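Local coordinates for protein ESSB (Geobacillus thermodenitrificans, PDB 2YNQ) that is an integral membrane component of the type VII secretion system, here its extracellular fragment, and probably serves in protein export, at residues D[102-116]-D[130-142]. Residues are numbered along the deposited sequence; the frame is centred on the assembly and turned at random.
Sequences RDLIVYALLKYREQI and KLDEIDQEIKEYE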
ATOM      1  N   ARG D 102      -5.118  11.650  13.436  1.00 48.37           N
ATOM      2  CA  ARG D 102      -6.354  11.254  12.724  1.00 47.69           C
ATOM      3  C   ARG D 102      -6.100  10.326  11.540  1.00 46.04           C
ATOM      4  O   ARG D 102      -6.655   9.233  11.469  1.00 45.21           O
ATOM      5  CB  ARG D 102      -7.134  12.489  12.273  1.00 48.85           C
ATOM      6  CG  ARG D 102      -8.451  12.167  11.607  1.00 50.07           C
ATOM      7  CD  ARG D 102      -8.593  12.937  10.300  1.00 51.85           C
ATOM      8  NE  ARG D 102      -8.437  14.364  10.519  1.00 53.74           N
ATOM      9  CZ  ARG D 102      -7.510  15.140   9.963  1.00 53.36           C
ATOM     10  NH1 ARG D 102      -6.626  14.665   9.102  1.00 51.87           N
ATOM     11  NH2 ARG D 102      -7.493  16.427  10.264  1.00 55.39           N
ATOM     12  N   ASP D 103      -5.234  10.751  10.628  1.00 45.76           N
ATOM     13  CA  ASP D 103      -4.985   9.996   9.413  1.00 44.70           C
ATOM     14  C   ASP D 103      -4.267   8.689   9.654  1.00 43.61           C
ATOM     15  O   ASP D 103      -4.387   7.765   8.844  1.00 44.23           O
ATOM     16  CB  ASP D 103      -4.277  10.870   8.396  1.00 45.58           C
ATOM     17  CG  ASP D 103      -5.057  12.149   8.113  1.00 47.92           C
ATOM     18  OD1 ASP D 103      -6.311  12.093   8.073  1.00 50.79           O
ATOM     19  OD2 ASP D 103      -4.434  13.211   7.961  1.00 50.09           O
ATOM     20  N   LEU D 104      -3.567   8.586  10.785  1.00 42.21           N
ATOM     21  CA  LEU D 104      -2.945   7.338  11.148  1.00 40.62           C
ATOM     22  C   LEU D 104      -3.995   6.370  11.678  1.00 39.98           C
ATOM     23  O   LEU D 104      -3.925   5.172  11.405  1.00 39.92           O
ATOM     24  CB  LEU D 104      -1.771   7.538  12.127  1.00 40.04           C
ATOM     25  CG  LEU D 104      -0.489   8.206  11.583  1.00 39.92           C
ATOM     26  CD1 LEU D 104       0.663   8.059  12.570  1.00 39.84           C
ATOM     27  CD2 LEU D 104      -0.056   7.684  10.234  1.00 36.35           C
ATOM     28  N   ILE D 105      -4.974   6.878  12.415  1.00 40.20           N
ATOM     29  CA  ILE D 105      -6.089   6.042  12.867  1.00 40.28           C
ATOM     30  C   ILE D 105      -6.825   5.529  11.647  1.00 40.71           C
ATOM     31  O   ILE D 105      -7.087   4.330  11.529  1.00 41.18           O
ATOM     32  CB  ILE D 105      -7.072   6.793  13.806  1.00 41.51           C
ATOM     33  CG1 ILE D 105      -6.338   7.273  15.072  1.00 41.24           C
ATOM     34  CG2 ILE D 105      -8.272   5.903  14.148  1.00 40.46           C
ATOM     35  CD1 ILE D 105      -7.127   8.269  15.968  1.00 40.10           C
ATOM     36  N   VAL D 106      -7.118   6.416  10.708  1.00 41.07           N
ATOM     37  CA  VAL D 106      -7.803   5.981   9.506  1.00 41.46           C
ATOM     38  C   VAL D 106      -6.993   4.921   8.770  1.00 40.66           C
ATOM     39  O   VAL D 106      -7.541   3.898   8.340  1.00 41.18           O
ATOM     40  CB  VAL D 106      -8.125   7.149   8.556  1.00 42.47           C
ATOM     41  CG1 VAL D 106      -8.574   6.614   7.223  1.00 41.67           C
ATOM     42  CG2 VAL D 106      -9.183   8.054   9.165  1.00 42.18           C
ATOM     43  N   TYR D 107      -5.695   5.151   8.619  1.00 40.06           N
ATOM     44  CA  TYR D 107      -4.877   4.191   7.878  1.00 39.44           C
ATOM     45  C   TYR D 107      -4.857   2.812   8.552  1.00 39.17           C
ATOM     46  O   TYR D 107      -4.950   1.769   7.885  1.00 39.61           O
ATOM     47  CB  TYR D 107      -3.471   4.718   7.688  1.00 39.44           C
ATOM     48  CG  TYR D 107      -2.683   3.880   6.738  1.00 39.05           C
ATOM     49  CD1 TYR D 107      -2.896   3.976   5.360  1.00 39.71           C
ATOM     50  CD2 TYR D 107      -1.730   2.982   7.206  1.00 36.75           C
ATOM     51  CE1 TYR D 107      -2.180   3.202   4.473  1.00 39.24           C
ATOM     52  CE2 TYR D 107      -0.989   2.206   6.325  1.00 36.73           C
ATOM     53  CZ  TYR D 107      -1.223   2.313   4.969  1.00 38.93           C
ATOM     54  OH  TYR D 107      -0.522   1.519   4.098  1.00 39.65           O
ATOM     55  N   ALA D 108      -4.767   2.811   9.878  1.00 38.47           N
ATOM     56  CA  ALA D 108      -4.783   1.580  10.642  1.00 38.26           C
ATOM     57  C   ALA D 108      -6.149   0.882  10.557  1.00 39.09           C
ATOM     58  O   ALA D 108      -6.229  -0.344  10.456  1.00 38.13           O
ATOM     59  CB  ALA D 108      -4.402   1.867  12.075  1.00 38.45           C
ATOM     60  N   LEU D 109      -7.217   1.677  10.555  1.00 40.74           N
ATOM     61  CA  LEU D 109      -8.581   1.152  10.375  1.00 42.24           C
ATOM     62  C   LEU D 109      -8.705   0.436   9.030  1.00 43.23           C
ATOM     63  O   LEU D 109      -9.291  -0.656   8.944  1.00 43.10           O
ATOM     64  CB  LEU D 109      -9.618   2.264  10.504  1.00 42.36           C
ATOM     65  CG  LEU D 109      -9.950   2.662  11.947  1.00 43.83           C
ATOM     66  CD1 LEU D 109     -10.671   4.008  11.991  1.00 44.26           C
ATOM     67  CD2 LEU D 109     -10.754   1.562  12.721  1.00 41.15           C
ATOM     68  N   LEU D 110      -8.124   1.041   7.988  1.00 44.18           N
ATOM     69  CA  LEU D 110      -8.076   0.390   6.669  1.00 44.83           C
ATOM     70  C   LEU D 110      -7.338  -0.945   6.677  1.00 44.08           C
ATOM     71  O   LEU D 110      -7.832  -1.915   6.123  1.00 44.94           O
ATOM     72  CB  LEU D 110      -7.501   1.324   5.613  1.00 45.12           C
ATOM     73  CG  LEU D 110      -8.468   2.447   5.200  1.00 48.25           C
ATOM     74  CD1 LEU D 110      -7.717   3.503   4.390  1.00 50.25           C
ATOM     75  CD2 LEU D 110      -9.735   1.943   4.445  1.00 47.98           C
ATOM     76  N   LYS D 111      -6.170  -1.017   7.315  1.00 43.58           N
ATOM     77  CA  LYS D 111      -5.447  -2.299   7.406  1.00 42.95           C
ATOM     78  C   LYS D 111      -6.248  -3.299   8.235  1.00 42.75           C
ATOM     79  O   LYS D 111      -6.294  -4.485   7.921  1.00 43.85           O
ATOM     80  CB  LYS D 111      -4.040  -2.113   7.987  1.00 42.43           C
ATOM     81  CG  LYS D 111      -3.055  -1.396   7.066  1.00 45.22           C
ATOM     82  CD  LYS D 111      -2.976  -2.035   5.664  1.00 49.99           C
ATOM     83  CE  LYS D 111      -1.722  -1.638   4.887  1.00 51.52           C
ATOM     84  NZ  LYS D 111      -0.480  -2.404   5.336  1.00 53.22           N
ATOM     85  N   TYR D 112      -6.915  -2.816   9.276  1.00 41.94           N
ATOM     86  CA  TYR D 112      -7.714  -3.689  10.110  1.00 41.83           C
ATOM     87  C   TYR D 112      -8.918  -4.229   9.324  1.00 43.34           C
ATOM     88  O   TYR D 112      -9.315  -5.391   9.498  1.00 43.42           O
ATOM     89  CB  TYR D 112      -8.148  -2.946  11.381  1.00 41.25           C
ATOM     90  CG  TYR D 112      -8.966  -3.751  12.349  1.00 39.79           C
ATOM     91  CD1 TYR D 112      -8.593  -5.040  12.726  1.00 40.52           C
ATOM     92  CD2 TYR D 112     -10.106  -3.215  12.910  1.00 41.52           C
ATOM     93  CE1 TYR D 112      -9.365  -5.778  13.654  1.00 42.01           C
ATOM     94  CE2 TYR D 112     -10.884  -3.928  13.822  1.00 42.76           C
ATOM     95  CZ  TYR D 112     -10.512  -5.205  14.190  1.00 43.60           C
ATOM     96  OH  TYR D 112     -11.316  -5.900  15.085  1.00 48.04           O
ATOM     97  N   ARG D 113      -9.474  -3.392   8.450  1.00 58.22           N
ATOM     98  CA  ARG D 113     -10.569  -3.820   7.599  1.00 61.18           C
ATOM     99  C   ARG D 113     -10.154  -5.056   6.804  1.00 64.76           C
ATOM    100  O   ARG D 113     -10.878  -6.050   6.789  1.00 66.06           O
ATOM    101  CB  ARG D 113     -11.071  -2.692   6.691  1.00 61.37           C
ATOM    102  CG  ARG D 113     -12.508  -2.916   6.232  1.00 66.43           C
ATOM    103  CD  ARG D 113     -13.141  -1.694   5.545  1.00 70.00           C
ATOM    104  NE  ARG D 113     -13.134  -1.800   4.090  1.00 78.08           N
ATOM    105  CZ  ARG D 113     -13.920  -2.611   3.379  1.00 83.21           C
ATOM    106  NH1 ARG D 113     -14.792  -3.417   3.975  1.00 82.49           N
ATOM    107  NH2 ARG D 113     -13.828  -2.610   2.054  1.00 91.03           N
ATOM    108  N   GLU D 114      -8.969  -5.007   6.193  1.00 67.52           N
ATOM    109  CA  GLU D 114      -8.468  -6.130   5.387  1.00 73.01           C
ATOM    110  C   GLU D 114      -8.399  -7.407   6.206  1.00 73.93           C
ATOM    111  O   GLU D 114      -8.753  -8.477   5.727  1.00 77.08           O
ATOM    112  CB  GLU D 114      -7.071  -5.845   4.860  1.00 75.49           C
ATOM    113  CG  GLU D 114      -6.956  -4.852   3.732  1.00 78.85           C
ATOM    114  CD  GLU D 114      -5.496  -4.506   3.458  1.00 83.68           C
ATOM    115  OE1 GLU D 114      -4.609  -5.289   3.874  1.00 86.75           O
ATOM    116  OE2 GLU D 114      -5.222  -3.457   2.839  1.00 85.32           O
ATOM    117  N   GLN D 115      -7.940  -7.277   7.445  1.00 72.66           N
ATOM    118  CA  GLN D 115      -7.747  -8.420   8.310  1.00 75.10           C
ATOM    119  C   GLN D 115      -9.080  -9.057   8.689  1.00 75.79           C
ATOM    120  O   GLN D 115      -9.178 -10.289   8.848  1.00 78.41           O
ATOM    121  CB  GLN D 115      -6.968  -8.013   9.555  1.00 74.29           C
ATOM    122  CG  GLN D 115      -6.649  -9.177  10.469  1.00 76.52           C
ATOM    123  CD  GLN D 115      -6.022  -8.736  11.771  1.00 77.05           C
ATOM    124  OE1 GLN D 115      -5.136  -7.868  11.794  1.00 75.45           O
ATOM    125  NE2 GLN D 115      -6.470  -9.339  12.869  1.00 77.04           N
ATOM    126  N   ILE D 116     -10.107  -8.222   8.825  1.00 74.46           N
ATOM    127  CA  ILE D 116     -11.456  -8.724   9.074  1.00 76.31           C
ATOM    128  C   ILE D 116     -11.953  -9.458   7.832  1.00 80.13           C
ATOM    129  O   ILE D 116     -12.413 -10.597   7.924  1.00 82.56           O
ATOM    130  CB  ILE D 116     -12.435  -7.596   9.487  1.00 74.20           C
ATOM    131  CG1 ILE D 116     -12.006  -6.965  10.823  1.00 72.26           C
ATOM    132  CG2 ILE D 116     -13.871  -8.131   9.578  1.00 76.23           C
ATOM    133  CD1 ILE D 116     -12.154  -7.885  12.042  1.00 74.14           C
ATOM    134  N   LYS D 130     -18.939  -5.940  11.572  1.00 88.22           N
ATOM    135  CA  LYS D 130     -17.666  -5.303  11.920  1.00 83.27           C
ATOM    136  C   LYS D 130     -17.113  -4.416  10.812  1.00 79.81           C
ATOM    137  O   LYS D 130     -16.695  -3.297  11.082  1.00 77.37           O
ATOM    138  CB  LYS D 130     -16.632  -6.332  12.394  1.00 82.41           C
ATOM    139  CG  LYS D 130     -15.381  -5.705  13.021  1.00 80.87           C
ATOM    140  CD  LYS D 130     -15.073  -6.311  14.386  1.00 85.86           C
ATOM    141  CE  LYS D 130     -15.426  -5.324  15.501  1.00 88.82           C
ATOM    142  NZ  LYS D 130     -15.170  -5.876  16.859  1.00 93.23           N
ATOM    143  N   LEU D 131     -17.131  -4.898   9.571  1.00 80.32           N
ATOM    144  CA  LEU D 131     -16.756  -4.053   8.442  1.00 79.37           C
ATOM    145  C   LEU D 131     -17.539  -2.745   8.478  1.00 80.10           C
ATOM    146  O   LEU D 131     -16.974  -1.672   8.251  1.00 78.19           O
ATOM    147  CB  LEU D 131     -17.030  -4.741   7.099  1.00 83.28           C
ATOM    148  CG  LEU D 131     -16.119  -5.812   6.492  1.00 83.54           C
ATOM    149  CD1 LEU D 131     -14.690  -5.700   7.012  1.00 78.16           C
ATOM    150  CD2 LEU D 131     -16.684  -7.199   6.734  1.00 85.71           C
ATOM    151  N   ASP D 132     -18.837  -2.859   8.767  1.00 83.35           N
ATOM    152  CA  ASP D 132     -19.752  -1.726   8.787  1.00 85.51           C
ATOM    153  C   ASP D 132     -19.415  -0.757   9.913  1.00 82.29           C
ATOM    154  O   ASP D 132     -19.357   0.458   9.690  1.00 81.73           O
ATOM    155  CB  ASP D 132     -21.210  -2.209   8.869  1.00 91.72           C
ATOM    156  CG  ASP D 132     -21.687  -2.864   7.572  1.00 96.09           C
ATOM    157  OD1 ASP D 132     -21.087  -2.600   6.505  1.00 95.32           O
ATOM    158  OD2 ASP D 132     -22.665  -3.643   7.615  1.00100.94           O
ATOM    159  N   GLU D 133     -19.170  -1.290  11.108  1.00 80.57           N
ATOM    160  CA  GLU D 133     -18.655  -0.473  12.205  1.00 78.90           C
ATOM    161  C   GLU D 133     -17.395   0.303  11.785  1.00 74.33           C
ATOM    162  O   GLU D 133     -17.236   1.479  12.133  1.00 74.11           O
ATOM    163  CB  GLU D 133     -18.322  -1.324  13.430  1.00 79.17           C
ATOM    164  CG  GLU D 133     -19.494  -2.044  14.094  1.00 85.62           C
ATOM    165  CD  GLU D 133     -19.064  -2.873  15.308  1.00 88.49           C
ATOM    166  OE1 GLU D 133     -17.922  -2.684  15.812  1.00 86.34           O
ATOM    167  OE2 GLU D 133     -19.874  -3.717  15.757  1.00 93.43           O
ATOM    168  N   ILE D 134     -16.506  -0.350  11.035  1.00 71.67           N
ATOM    169  CA  ILE D 134     -15.209   0.252  10.687  1.00 68.06           C
ATOM    170  C   ILE D 134     -15.378   1.362   9.682  1.00 68.17           C
ATOM    171  O   ILE D 134     -14.823   2.440   9.836  1.00 66.21           O
ATOM    172  CB  ILE D 134     -14.178  -0.811  10.185  1.00 66.86           C
ATOM    173  CG1 ILE D 134     -13.618  -1.597  11.369  1.00 65.60           C
ATOM    174  CG2 ILE D 134     -13.034  -0.161   9.424  1.00 64.66           C
ATOM    175  CD1 ILE D 134     -13.067  -2.945  10.993  1.00 65.69           C
ATOM    176  N   ASP D 135     -16.166   1.085   8.655  1.00 71.70           N
ATOM    177  CA  ASP D 135     -16.418   2.051   7.606  1.00 74.25           C
ATOM    178  C   ASP D 135     -17.106   3.299   8.135  1.00 74.84           C
ATOM    179  O   ASP D 135     -16.848   4.408   7.664  1.00 75.08           O
ATOM    180  CB  ASP D 135     -17.233   1.396   6.498  1.00 79.96           C
ATOM    181  CG  ASP D 135     -16.400   0.460   5.657  1.00 81.92           C
ATOM    182  OD1 ASP D 135     -15.294   0.868   5.218  1.00 83.27           O
ATOM    183  OD2 ASP D 135     -16.857  -0.674   5.427  1.00 87.38           O
ATOM    184  N   GLN D 136     -17.966   3.106   9.128  1.00 75.81           N
ATOM    185  CA  GLN D 136     -18.649   4.205   9.789  1.00 77.64           C
ATOM    186  C   GLN D 136     -17.655   5.074  10.563  1.00 72.80           C
ATOM    187  O   GLN D 136     -17.693   6.304  10.478  1.00 73.61           O
ATOM    188  CB  GLN D 136     -19.795   3.661  10.674  1.00 82.14           C
ATOM    189  CG  GLN D 136     -20.663   4.719  11.382  1.00 87.70           C
ATOM    190  CD  GLN D 136     -21.087   5.876  10.476  1.00 92.11           C
ATOM    191  OE1 GLN D 136     -20.565   6.997  10.595  1.00 90.00           O
ATOM    192  NE2 GLN D 136     -22.024   5.608   9.561  1.00 96.49           N
ATOM    193  N   GLU D 137     -16.738   4.436  11.285  1.00 68.42           N
ATOM    194  CA  GLU D 137     -15.660   5.174  11.953  1.00 64.54           C
ATOM    195  C   GLU D 137     -14.730   5.908  10.982  1.00 62.06           C
ATOM    196  O   GLU D 137     -14.352   7.065  11.212  1.00 60.95           O
ATOM    197  CB  GLU D 137     -14.852   4.262  12.854  1.00 62.49           C
ATOM    198  CG  GLU D 137     -13.901   5.026  13.713  1.00 60.21           C
ATOM    199  CD  GLU D 137     -13.312   4.197  14.816  1.00 59.81           C
ATOM    200  OE1 GLU D 137     -13.531   2.963  14.824  1.00 59.13           O
ATOM    201  OE2 GLU D 137     -12.630   4.793  15.682  1.00 60.32           O
ATOM    202  N   ILE D 138     -14.369   5.238   9.895  1.00 61.61           N
ATOM    203  CA  ILE D 138     -13.529   5.861   8.879  1.00 61.27           C
ATOM    204  C   ILE D 138     -14.244   7.085   8.315  1.00 63.98           C
ATOM    205  O   ILE D 138     -13.665   8.169   8.262  1.00 62.76           O
ATOM    206  CB  ILE D 138     -13.151   4.866   7.751  1.00 62.36           C
ATOM    207  CG1 ILE D 138     -12.055   3.912   8.245  1.00 59.98           C
ATOM    208  CG2 ILE D 138     -12.705   5.617   6.486  1.00 63.64           C
ATOM    209  CD1 ILE D 138     -11.953   2.627   7.458  1.00 61.69           C
ATOM    210  N   LYS D 139     -15.508   6.914   7.932  1.00 67.92           N
ATOM    211  CA  LYS D 139     -16.274   8.020   7.359  1.00 72.53           C
ATOM    212  C   LYS D 139     -16.409   9.185   8.336  1.00 72.00           C
ATOM    213  O   LYS D 139     -16.295  10.346   7.944  1.00 73.08           O
ATOM    214  CB  LYS D 139     -17.637   7.565   6.837  1.00 78.22           C
ATOM    215  CG  LYS D 139     -18.150   8.493   5.755  1.00 85.53           C
ATOM    216  CD  LYS D 139     -19.420   8.005   5.072  1.00 93.33           C
ATOM    217  CE  LYS D 139     -19.750   8.948   3.921  1.00 99.79           C
ATOM    218  NZ  LYS D 139     -21.031   8.583   3.269  1.00109.44           N
ATOM    219  N   GLU D 140     -16.603   8.868   9.613  1.00 68.83           N
ATOM    220  CA  GLU D 140     -16.624   9.888  10.650  1.00 69.45           C
ATOM    221  C   GLU D 140     -15.336  10.737  10.663  1.00 64.31           C
ATOM    222  O   GLU D 140     -15.414  11.973  10.659  1.00 65.24           O
ATOM    223  CB  GLU D 140     -16.932   9.265  12.025  1.00 72.34           C
ATOM    224  CG  GLU D 140     -17.550  10.243  13.024  1.00 81.07           C
ATOM    225  CD  GLU D 140     -18.614  11.140  12.378  1.00 90.87           C
ATOM    226  OE1 GLU D 140     -19.631  10.592  11.890  1.00 97.69           O
ATOM    227  OE2 GLU D 140     -18.435  12.388  12.343  1.00 92.65           O
ATOM    228  N   TYR D 141     -14.167  10.075  10.658  1.00 60.45           N
ATOM    229  CA  TYR D 141     -12.863  10.765  10.630  1.00 57.98           C
ATOM    230  C   TYR D 141     -12.665  11.501   9.323  1.00 58.85           C
ATOM    231  O   TYR D 141     -12.166  12.628   9.298  1.00 59.22           O
ATOM    232  CB  TYR D 141     -11.701   9.802  10.836  1.00 55.23           C
ATOM    233  CG  TYR D 141     -11.524   9.330  12.247  1.00 53.89           C
ATOM    234  CD1 TYR D 141     -11.253  10.227  13.276  1.00 55.63           C
ATOM    235  CD2 TYR D 141     -11.602   7.976  12.554  1.00 51.54           C
ATOM    236  CE1 TYR D 141     -11.092   9.785  14.595  1.00 58.63           C
ATOM    237  CE2 TYR D 141     -11.443   7.527  13.854  1.00 52.71           C
ATOM    238  CZ  TYR D 141     -11.194   8.436  14.866  1.00 56.79           C
ATOM    239  OH  TYR D 141     -11.032   7.972  16.141  1.00 63.67           O
ATOM    240  N   GLU D 142     -13.061  10.865   8.235  1.00 61.14           N
ATOM    241  CA  GLU D 142     -13.021  11.517   6.943  1.00 65.29           C
ATOM    242  C   GLU D 142     -13.861  12.791   6.925  1.00 68.43           C
ATOM    243  O   GLU D 142     -13.445  13.806   6.352  1.00 69.18           O
ATOM    244  CB  GLU D 142     -13.451  10.551   5.853  1.00 69.23           C
ATOM    245  CG  GLU D 142     -12.345   9.603   5.428  1.00 70.37           C
ATOM    246  CD  GLU D 142     -11.214  10.344   4.745  1.00 73.74           C
ATOM    247  OE1 GLU D 142     -10.354  10.887   5.465  1.00 70.69           O
ATOM    248  OE2 GLU D 142     -11.207  10.420   3.494  1.00 80.29           O
TER
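An antiparallel helical hairpin closes the C-terminal end of this all-helical extracellular domain: helix 102-118 turns back into the long helix 124-152, and knobs-into-holes packing joins the two, with L109, I134 and Y141 as knobs. The axes of 102-116 and 130-142 approach to 9.8 Å at 158°. L109 drops among I134, E137, I138 and Y141, its CB 3.7 Å from I138 CG1, while its CD1 lies against the aliphatic CG of E137. The E137 carboxylate reaches past this leucine to a salt bridge with R97, which ties helix 124-152 to helix 89-99, the helix before the hairpin. I134 enters the hole formed by L109, Y112, R113 and I116; with CG1 anti to the carbonyl carbon (chi1 -77°), its CD1 comes 3.5 Å from Y112 CD2, and the two side chains cross nearly at a right angle. I116 CG1 lies over one face of the Y112 ring, toward its rim. At the other end Y141 is the knob, lodged among R102, I105, V106 and L109: V106 CG2 meets its CB at 3.5 Å and I105 CG2 its CE2 at 3.6 Å. R102 runs alongside the tyrosine, the two chains pointing opposite ways, with R102 CG 3.8 Å from Y141 CD1, and its guanidinium turns to D103, NH1 donating to OD1 in a 2.8 Å salt bridge. The one salt bridge between the two segments is long: R113 NE to D135 OD1, 3.6 Å. D135 OD1 sits off the plane of the guanidinium, so the attraction is between charges without a directed N-H bond; L131 CD1 packs against the R113 CG methylene. V106 and L110 also touch T58 and L57 of the second subunit, placing this flank of the hairpin at the dimer interface.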